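Local coordinates for galactose-binding like protein (Bacteroides thetaiotaomicron, PDB 7M1A) that binds calcium and belongs to the SusE-like family, its C-terminal galactose-binding-like domain, the piece described here, probably taking part in recognising or degrading carbohydrate, at residues 45-50 and 166-171; 84-89 and 161-166. One frame throughout, in Å; residues are numbered along the deposited sequence.

Contact 1: 45-50 and 166-171; sequences LHTGTG and YNICFT. With CA (calcium ion), chain F; EDO (1,2-ethanediol), chain E.
Asn-167 meets the loop 47-50 with both ends of its carboxamide. The side chain lies beside its own backbone N, with CG anti to the carbonyl carbon (chi1 -72°), and from there Asn-167 ND2 gives Gly-50 O a nearly straight bond of 2.9 Å in the amide plane. Asn-167 OD1, on one lone pair, accepts from Thr-47 OG1 at 2.8 Å, while a water bridges OD1 to Thr-47 O. Replacing it with an alanine would probably leave Gly-50 O without its donor and Thr-47 OG1 without its acceptor, setting the loop free to shift.

At Ile-168 the same threonine hydroxyl takes the backbone N-H, at 2.9 Å from N to Thr-47 OG1, and is thus gripped as donor and acceptor at once. Thr-47 N returns a bond to Ile-168 O, and the CG2 methyls of the two residues touch at 3.6 Å. Cys-169 sets CB over one face of the His-46 ring, 3.6 Å from its centroid. That ring is fixed in its plane at two edge positions: ND1 accepts from Gly-48 N, and NE2 donates to an ethanediol. Phe-170 pairs N and O with O and N of Leu-45; Leu-45 CD1 lies 3.8 Å from Phe-170 CE1, with CD2 equally close to it. Thr-171 then gives its carbonyl O to calcium at 2.3 Å, in a site completed by a water, Tyr-28, Asn-31, Arg-33 and Glu-172. Strand 45-46 is the outermost of its sheet, antiparallel to 169-176, and Thr-171 carries this second strand into the calcium site, consistent with the beta-sandwich of galactose-binding-like domains.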
ATOM      1  N   LEU A  45       0.685   8.693   8.527  1.00  6.36           N
ATOM      2  CA  LEU A  45       1.033   7.318   8.733  1.00  6.61           C
ATOM      3  C   LEU A  45       1.544   7.164  10.150  1.00  6.35           C
ATOM      4  O   LEU A  45       1.954   8.153  10.809  1.00  7.12           O
ATOM      5  CB  LEU A  45       2.008   6.775   7.674  1.00  6.92           C
ATOM      6  CG  LEU A  45       3.447   7.331   7.683  1.00  6.51           C
ATOM      7  CD1 LEU A  45       4.321   6.775   8.813  1.00  7.23           C
ATOM      8  CD2 LEU A  45       4.123   7.007   6.335  1.00  7.44           C
ATOM      9  N   HIS A  46       1.466   5.923  10.637  1.00  7.54           N
ATOM     10  CA  HIS A  46       1.857   5.690  12.020  1.00  8.16           C
ATOM     11  C   HIS A  46       2.222   4.229  12.214  1.00  7.64           C
ATOM     12  O   HIS A  46       1.417   3.360  11.888  1.00  8.31           O
ATOM     13  CB  HIS A  46       0.652   6.055  12.925  1.00  8.34           C
ATOM     14  CG  HIS A  46       1.015   6.263  14.347  1.00  9.62           C
ATOM     15  ND1 HIS A  46       1.794   5.355  15.107  1.00  9.37           N
ATOM     16  CD2 HIS A  46       0.656   7.287  15.166  1.00 10.52           C
ATOM     17  CE1 HIS A  46       1.893   5.887  16.332  1.00 11.51           C
ATOM     18  NE2 HIS A  46       1.220   7.050  16.371  1.00 12.53           N
ATOM     19  N   THR A  47       3.444   3.921  12.702  1.00  6.91           N
ATOM     20  CA  THR A  47       3.845   2.521  12.873  1.00  8.00           C
ATOM     21  C   THR A  47       3.401   1.908  14.193  1.00  8.50           C
ATOM     22  O   THR A  47       3.679   0.718  14.400  1.00 11.39           O
ATOM     23  CB  THR A  47       5.376   2.398  12.808  1.00  6.97           C
ATOM     24  OG1 THR A  47       6.005   3.140  13.856  1.00  8.26           O
ATOM     25  CG2 THR A  47       5.936   2.899  11.484  1.00  7.72           C
ATOM     26  N   GLY A  48       2.699   2.698  15.050  1.00  9.11           N
ATOM     27  CA  GLY A  48       2.266   2.163  16.336  1.00  9.45           C
ATOM     28  C   GLY A  48       3.261   2.503  17.451  1.00  9.56           C
ATOM     29  O   GLY A  48       4.115   3.397  17.341  1.00  9.94           O
ATOM     30  N   THR A  49       3.125   1.769  18.563  1.00 10.31           N
ATOM     31  CA  THR A  49       3.952   1.979  19.760  1.00 10.34           C
ATOM     32  C   THR A  49       4.529   0.669  20.252  1.00 11.21           C
ATOM     33  O   THR A  49       5.069   0.664  21.329  1.00 12.73           O
ATOM     34  CB  THR A  49       3.134   2.640  20.873  1.00 11.01           C
ATOM     35  OG1 THR A  49       1.955   1.877  21.159  1.00 13.30           O
ATOM     36  CG2 THR A  49       2.635   4.011  20.460  1.00 12.15           C
ATOM     37  N   GLY A  50       4.420  -0.419  19.500  1.00 11.74           N
ATOM     38  CA  GLY A  50       5.114  -1.656  19.871  1.00 13.15           C
ATOM     39  C   GLY A  50       6.635  -1.489  19.788  1.00 11.60           C
ATOM     40  O   GLY A  50       7.166  -0.679  19.013  1.00 11.88           O
ATOM     41  N   TYR A 166      11.894   3.559  18.047  1.00  9.20           N
ATOM     42  CA  TYR A 166      12.113   3.394  16.607  1.00  8.23           C
ATOM     43  C   TYR A 166      10.829   3.668  15.795  1.00  7.88           C
ATOM     44  O   TYR A 166      10.918   3.684  14.571  1.00  9.44           O
ATOM     45  CB  TYR A 166      12.598   1.972  16.280  1.00  8.89           C
ATOM     46  CG  TYR A 166      13.986   1.643  16.743  1.00  8.84           C
ATOM     47  CD1 TYR A 166      15.061   2.493  16.525  1.00 10.02           C
ATOM     48  CD2 TYR A 166      14.199   0.542  17.566  1.00 10.93           C
ATOM     49  CE1 TYR A 166      16.368   2.175  16.959  1.00 12.43           C
ATOM     50  CE2 TYR A 166      15.475   0.227  18.025  1.00 15.80           C
ATOM     51  CZ  TYR A 166      16.554   1.061  17.749  1.00 14.42           C
ATOM     52  OH  TYR A 166      17.818   0.741  18.172  1.00 20.57           O
ATOM     53  N   ASN A 167       9.658   3.855  16.459  1.00  8.31           N
ATOM     54  CA  ASN A 167       8.413   4.118  15.749  1.00  8.51           C
ATOM     55  C   ASN A 167       8.474   5.441  15.002  1.00  7.72           C
ATOM     56  O   ASN A 167       9.250   6.320  15.317  1.00  7.91           O
ATOM     57  CB  ASN A 167       7.233   3.966  16.724  1.00  8.39           C
ATOM     58  CG  ASN A 167       7.024   2.509  17.056  1.00  7.29           C
ATOM     59  OD1 ASN A 167       6.592   1.727  16.183  1.00  8.68           O
ATOM     60  ND2 ASN A 167       7.289   2.115  18.292  1.00  8.66           N
ATOM     61  N   ILE A 168       7.547   5.601  14.063  1.00  7.00           N
ATOM     62  CA  ILE A 168       7.427   6.889  13.404  1.00  7.09           C
ATOM     63  C   ILE A 168       5.962   7.194  13.069  1.00  6.34           C
ATOM     64  O   ILE A 168       5.200   6.328  12.624  1.00  7.89           O
ATOM     65  CB  ILE A 168       8.334   6.981  12.134  1.00  6.88           C
ATOM     66  CG1 ILE A 168       8.311   8.372  11.485  1.00  8.01           C
ATOM     67  CG2 ILE A 168       7.966   5.870  11.137  1.00  8.84           C
ATOM     68  CD1 ILE A 168       9.338   8.561  10.406  1.00  8.66           C
ATOM     69  N   CYS A 169       5.563   8.477  13.214  1.00  7.03           N
ATOM     70  CA  CYS A 169       4.301   8.957  12.658  1.00  7.01           C
ATOM     71  C   CYS A 169       4.569  10.393  12.137  1.00  6.92           C
ATOM     72  O   CYS A 169       5.346  11.147  12.721  1.00  7.26           O
ATOM     73  CB  CYS A 169       3.193   8.954  13.721  1.00  9.18           C
ATOM     74  SG  CYS A 169       3.450   9.995  15.180  1.00  9.49           S
ATOM     75  N   PHE A 170       3.846  10.793  11.099  1.00  6.41           N
ATOM     76  CA  PHE A 170       3.933  12.139  10.555  1.00  7.09           C
ATOM     77  C   PHE A 170       2.790  12.338   9.554  1.00  5.92           C
ATOM     78  O   PHE A 170       2.099  11.336   9.216  1.00  6.75           O
ATOM     79  CB  PHE A 170       5.292  12.510   9.946  1.00  7.76           C
ATOM     80  CG  PHE A 170       5.644  11.756   8.707  1.00  5.52           C
ATOM     81  CD1 PHE A 170       6.119  10.424   8.803  1.00  7.23           C
ATOM     82  CD2 PHE A 170       5.558  12.333   7.458  1.00  6.95           C
ATOM     83  CE1 PHE A 170       6.505   9.713   7.661  1.00  7.32           C
ATOM     84  CE2 PHE A 170       5.937  11.606   6.304  1.00  6.46           C
ATOM     85  CZ  PHE A 170       6.376  10.300   6.432  1.00  7.71           C
ATOM     86  N   THR A 171       2.566  13.599   9.088  1.00  6.69           N
ATOM     87  CA  THR A 171       1.390  13.899   8.286  1.00  5.92           C
ATOM     88  C   THR A 171       1.692  14.077   6.788  1.00  6.05           C
ATOM     89  O   THR A 171       0.743  13.819   5.977  1.00  6.95           O
ATOM     90  CB  THR A 171       0.608  15.110   8.814  1.00  7.00           C
ATOM     91  OG1 THR A 171      -0.554  15.312   7.999  1.00  8.27           O
ATOM     92  CG2 THR A 171       1.396  16.417   8.782  1.00  8.19           C
TER
HETATM   93 CA    CA F 404      -0.906  14.443   4.501  1.00  8.73          CA
HETATM   94  C1  EDO E 403       0.931   7.143  20.096  1.00 22.77           C
HETATM   95  O1  EDO E 403       0.977   7.935  18.936  1.00 23.38           O
HETATM   96  C2  EDO E 403       0.165   7.834  21.203  1.00 27.45           C
HETATM   97  O2  EDO E 403      -0.912   8.346  20.518  1.00 35.02           O
HETATM   98  O   HOH W   1       4.885  -0.415  16.591  1.00 12.23           O
HETATM   99  O   HOH W   2      -2.819  14.455   5.866  1.00  9.40           O

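Contact 2: 84-89 and 161-166; sequences NDMSPR and NWSNNY. With EDO (1,2-ethanediol), chain E.
Arg-89, its CG anti to the backbone N (chi1 -180°) and its chain extended out to NE, reaches across the indole of Trp-162, whose CG sits beside its own backbone N (chi1 -83°). The two side chains cross at about a right angle, yet their flat groups are almost parallel: the guanidinium lies on the ring with planes 9° apart and centres separated by 4.2 Å. Earlier in the arginine chain, CD stands directly above the six-membered ring, 3.6 Å from its centroid, adding a CH-pi contact. A water at the guanidinium edge links NH1 to Asn-161 O. The indole NE1 has its hydrogen-bond partner elsewhere, in Asn-117 OD1.

The backbones meet where Trp-162 N donates to Ser-87 O at 2.9 Å, next to Pro-88 and Asn-161, which form an antiparallel non-hydrogen-bonded pair, their side chains diverging. Here two tight turns pack against each other at the end of the beta-sandwich: a type II' turn, Asn-84 to Ser-87, entering strand 88-96, and a type I turn, Asn-161 to Asn-164, that leaves strand 160-161. Asn-161 stiffens the second as an Asx turn. Its OD1 accepts from Ser-163 N at 2.8 Å and from Asn-165 N at 3.0 Å, the two donors arriving from opposite faces of the carboxamide, while its ND2 reaches Asn-165 OD1. Between the turns, Ser-163 OG donates to Asp-85 O at 2.7 Å, from above the carbonyl plane. Beside it runs selenomethionine Met-86, alongside Asn-161 and pointing the same way; its bent chain brings SE to 3.7 Å from Asn-165 ND2 and puts the CE methyl against the Ser-163 hydroxyl.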
ATOM      1  N   ASN A  84       7.312  15.378  20.078  1.00  9.90           N
ATOM      2  CA  ASN A  84       6.716  14.539  21.112  1.00 11.25           C
ATOM      3  C   ASN A  84       6.187  13.287  20.396  1.00 10.01           C
ATOM      4  O   ASN A  84       6.227  13.153  19.165  1.00 10.75           O
ATOM      5  CB  ASN A  84       5.597  15.342  21.817  1.00 13.70           C
ATOM      6  CG  ASN A  84       5.410  14.936  23.275  1.00 15.06           C
ATOM      7  OD1 ASN A  84       5.671  13.787  23.642  1.00 15.54           O
ATOM      8  ND2 ASN A  84       4.990  15.887  24.106  1.00 16.64           N
ATOM      9  N   ASP A  85       5.608  12.363  21.161  1.00 12.11           N
ATOM     10  CA  ASP A  85       4.890  11.223  20.611  1.00 11.30           C
ATOM     11  C   ASP A  85       5.886  10.413  19.742  1.00  9.72           C
ATOM     12  O   ASP A  85       7.074  10.324  20.086  1.00 10.87           O
ATOM     13  CB  ASP A  85       3.578  11.673  19.934  1.00 13.48           C
ATOM     14  CG  ASP A  85       2.570  10.534  19.835  1.00 13.66           C
ATOM     15  OD1 ASP A  85       2.592   9.740  18.847  1.00 14.06           O
ATOM     16  OD2 ASP A  85       1.785  10.393  20.763  1.00 23.49           O
HETATM   17  N   MSE A  86       5.404   9.823  18.637  1.00  9.59           N
HETATM   18  CA  MSE A  86       6.275   9.018  17.796  1.00  7.66           C
HETATM   19  C   MSE A  86       6.794   9.864  16.618  1.00  7.79           C
HETATM   20  O   MSE A  86       7.253   9.321  15.593  1.00  8.03           O
HETATM   21  CB  MSE A  86       5.621   7.734  17.291  1.00  8.79           C
HETATM   22  CG  MSE A  86       4.961   6.904  18.369  1.00 11.22           C
HETATM   23 SE   MSE A  86       6.115   6.419  19.873  1.00 14.05          SE
HETATM   24  CE  MSE A  86       5.010   7.132  21.318  1.00 14.90           C
ATOM     25  N   SER A  87       6.721  11.190  16.718  1.00  8.23           N
ATOM     26  CA  SER A  87       7.227  12.050  15.666  1.00  6.77           C
ATOM     27  C   SER A  87       8.727  11.830  15.503  1.00  7.52           C
ATOM     28  O   SER A  87       9.491  11.662  16.470  1.00  8.55           O
ATOM     29  CB  SER A  87       6.961  13.471  16.028  1.00  8.28           C
ATOM     30  OG  SER A  87       5.547  13.700  16.122  1.00  8.84           O
ATOM     31  N   PRO A  88       9.241  11.844  14.259  1.00  7.73           N
ATOM     32  CA  PRO A  88      10.672  11.498  14.066  1.00  6.70           C
ATOM     33  C   PRO A  88      11.581  12.609  14.594  1.00  7.47           C
ATOM     34  O   PRO A  88      11.287  13.822  14.506  1.00  9.17           O
ATOM     35  CB  PRO A  88      10.752  11.348  12.521  1.00  8.68           C
ATOM     36  CG  PRO A  88       9.657  12.277  12.010  1.00  6.97           C
ATOM     37  CD  PRO A  88       8.516  12.137  13.000  1.00  7.83           C
ATOM     38  N   ARG A  89      12.721  12.167  15.161  1.00  8.41           N
ATOM     39  CA  ARG A  89      13.736  13.132  15.628  1.00  9.52           C
ATOM     40  C   ARG A  89      15.023  12.963  14.821  1.00  8.87           C
ATOM     41  O   ARG A  89      15.562  13.946  14.314  1.00 10.70           O
ATOM     42  CB  ARG A  89      13.995  12.963  17.133  1.00  9.70           C
ATOM     43  CG  ARG A  89      15.035  13.940  17.653  1.00 10.38           C
ATOM     44  CD  ARG A  89      15.147  13.849  19.171  1.00 12.44           C
ATOM     45  NE  ARG A  89      16.086  14.856  19.678  1.00 14.17           N
ATOM     46  CZ  ARG A  89      16.406  14.977  20.964  1.00 16.11           C
ATOM     47  NH1 ARG A  89      15.899  14.114  21.839  1.00 17.27           N
ATOM     48  NH2 ARG A  89      17.154  15.996  21.370  1.00 17.74           N
ATOM     49  N   ASN A 161      12.759   8.489  17.514  1.00  8.52           N
ATOM     50  CA  ASN A 161      11.696   9.475  17.563  1.00  8.33           C
ATOM     51  C   ASN A 161      11.752  10.271  18.867  1.00 10.23           C
ATOM     52  O   ASN A 161      12.653  10.107  19.676  1.00 10.11           O
ATOM     53  CB  ASN A 161      10.300   8.851  17.397  1.00  8.86           C
ATOM     54  CG  ASN A 161       9.971   7.817  18.450  1.00  8.74           C
ATOM     55  OD1 ASN A 161      10.367   7.960  19.638  1.00  9.73           O
ATOM     56  ND2 ASN A 161       9.277   6.757  18.075  1.00  9.92           N
ATOM     57  N   TRP A 162      10.787  11.166  19.064  1.00  9.59           N
ATOM     58  CA  TRP A 162      10.831  12.055  20.240  1.00 10.30           C
ATOM     59  C   TRP A 162      10.495  11.340  21.546  1.00 11.58           C
ATOM     60  O   TRP A 162      10.605  11.981  22.599  1.00 15.63           O
ATOM     61  CB  TRP A 162       9.906  13.270  19.989  1.00  9.38           C
ATOM     62  CG  TRP A 162      10.571  14.340  19.178  1.00  8.94           C
ATOM     63  CD1 TRP A 162      10.492  14.569  17.808  1.00  9.96           C
ATOM     64  CD2 TRP A 162      11.571  15.240  19.689  1.00  9.91           C
ATOM     65  NE1 TRP A 162      11.346  15.596  17.462  1.00  9.49           N
ATOM     66  CE2 TRP A 162      12.018  16.016  18.605  1.00  9.45           C
ATOM     67  CE3 TRP A 162      12.140  15.443  20.972  1.00 11.49           C
ATOM     68  CZ2 TRP A 162      12.987  17.015  18.759  1.00 11.77           C
ATOM     69  CZ3 TRP A 162      13.107  16.424  21.127  1.00 12.29           C
ATOM     70  CH2 TRP A 162      13.526  17.197  20.023  1.00 11.76           C
ATOM     71  N   SER A 163      10.031  10.076  21.496  1.00 11.16           N
ATOM     72  CA  SER A 163       9.850   9.235  22.687  1.00 12.98           C
ATOM     73  C   SER A 163      11.011   8.231  22.807  1.00 11.47           C
ATOM     74  O   SER A 163      10.935   7.323  23.629  1.00 13.73           O
ATOM     75  CB  SER A 163       8.482   8.533  22.571  1.00 12.11           C
ATOM     76  OG  SER A 163       7.461   9.527  22.621  1.00 13.37           O
ATOM     77  N   ASN A 164      12.104   8.466  22.084  1.00 12.02           N
ATOM     78  CA  ASN A 164      13.316   7.663  22.258  1.00 11.91           C
ATOM     79  C   ASN A 164      13.124   6.198  21.812  1.00 13.05           C
ATOM     80  O   ASN A 164      13.819   5.283  22.291  1.00 12.90           O
ATOM     81  CB  ASN A 164      13.893   7.725  23.686  1.00 13.77           C
ATOM     82  CG  ASN A 164      15.338   7.275  23.715  1.00 17.69           C
ATOM     83  OD1 ASN A 164      16.085   7.521  22.765  1.00 22.75           O
ATOM     84  ND2 ASN A 164      15.759   6.650  24.808  1.00 29.33           N
ATOM     85  N   ASN A 165      12.298   5.979  20.785  1.00 11.04           N
ATOM     86  CA  ASN A 165      12.209   4.641  20.216  1.00  9.37           C
ATOM     87  C   ASN A 165      12.185   4.713  18.677  1.00  9.34           C
ATOM     88  O   ASN A 165      12.459   5.745  18.057  1.00 10.40           O
ATOM     89  CB  ASN A 165      11.119   3.767  20.865  1.00  9.76           C
ATOM     90  CG  ASN A 165       9.704   4.284  20.590  1.00 10.46           C
ATOM     91  OD1 ASN A 165       9.212   4.244  19.466  1.00 11.42           O
ATOM     92  ND2 ASN A 165       8.993   4.773  21.620  1.00 12.83           N
ATOM     93  N   TYR A 166      11.894   3.559  18.047  1.00  9.20           N
ATOM     94  CA  TYR A 166      12.113   3.394  16.607  1.00  8.23           C
ATOM     95  C   TYR A 166      10.829   3.668  15.795  1.00  7.88           C
ATOM     96  O   TYR A 166      10.918   3.684  14.571  1.00  9.44           O
ATOM     97  CB  TYR A 166      12.598   1.972  16.280  1.00  8.89           C
ATOM     98  CG  TYR A 166      13.986   1.643  16.743  1.00  8.84           C
ATOM     99  CD1 TYR A 166      15.061   2.493  16.525  1.00 10.02           C
ATOM    100  CD2 TYR A 166      14.199   0.542  17.566  1.00 10.93           C
ATOM    101  CE1 TYR A 166      16.368   2.175  16.959  1.00 12.43           C
ATOM    102  CE2 TYR A 166      15.475   0.227  18.025  1.00 15.80           C
ATOM    103  CZ  TYR A 166      16.554   1.061  17.749  1.00 14.42           C
ATOM    104  OH  TYR A 166      17.818   0.741  18.172  1.00 20.57           O
TER
HETATM  105  C1  EDO E 403       0.931   7.143  20.096  1.00 22.77           C
HETATM  106  O1  EDO E 403       0.977   7.935  18.936  1.00 23.38           O
HETATM  107  C2  EDO E 403       0.165   7.834  21.203  1.00 27.45           C
HETATM  108  O2  EDO E 403      -0.912   8.346  20.518  1.00 35.02           O
HETATM  109  O   HOH W   3      14.279  11.609  21.629  1.00 22.75           O

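Contacts 1 and 2 have centres about 8 Å apart and share Tyr-166, where the chain passes from one to the other. Two polar links join them: Asn-161 ND2 lies 2.8 Å from Asn-167 O, a hydrogen bond that ties the Asx turn to the start of segment 166-171, and Cys-169 N lies 3.0 Å from Met-86 O, so the strand that pairs with 45-46 also holds segment 84-89. His-46 of contact 1 and Asp-85 of contact 2, together with Lys-80, surround one ethanediol, probably from the crystallisation liquor. The calcium lies at the Thr-171 end of contact 1; the side chain of Pro-88 in contact 2 is about 13 Å from the bound calcium ion at nearest atoms.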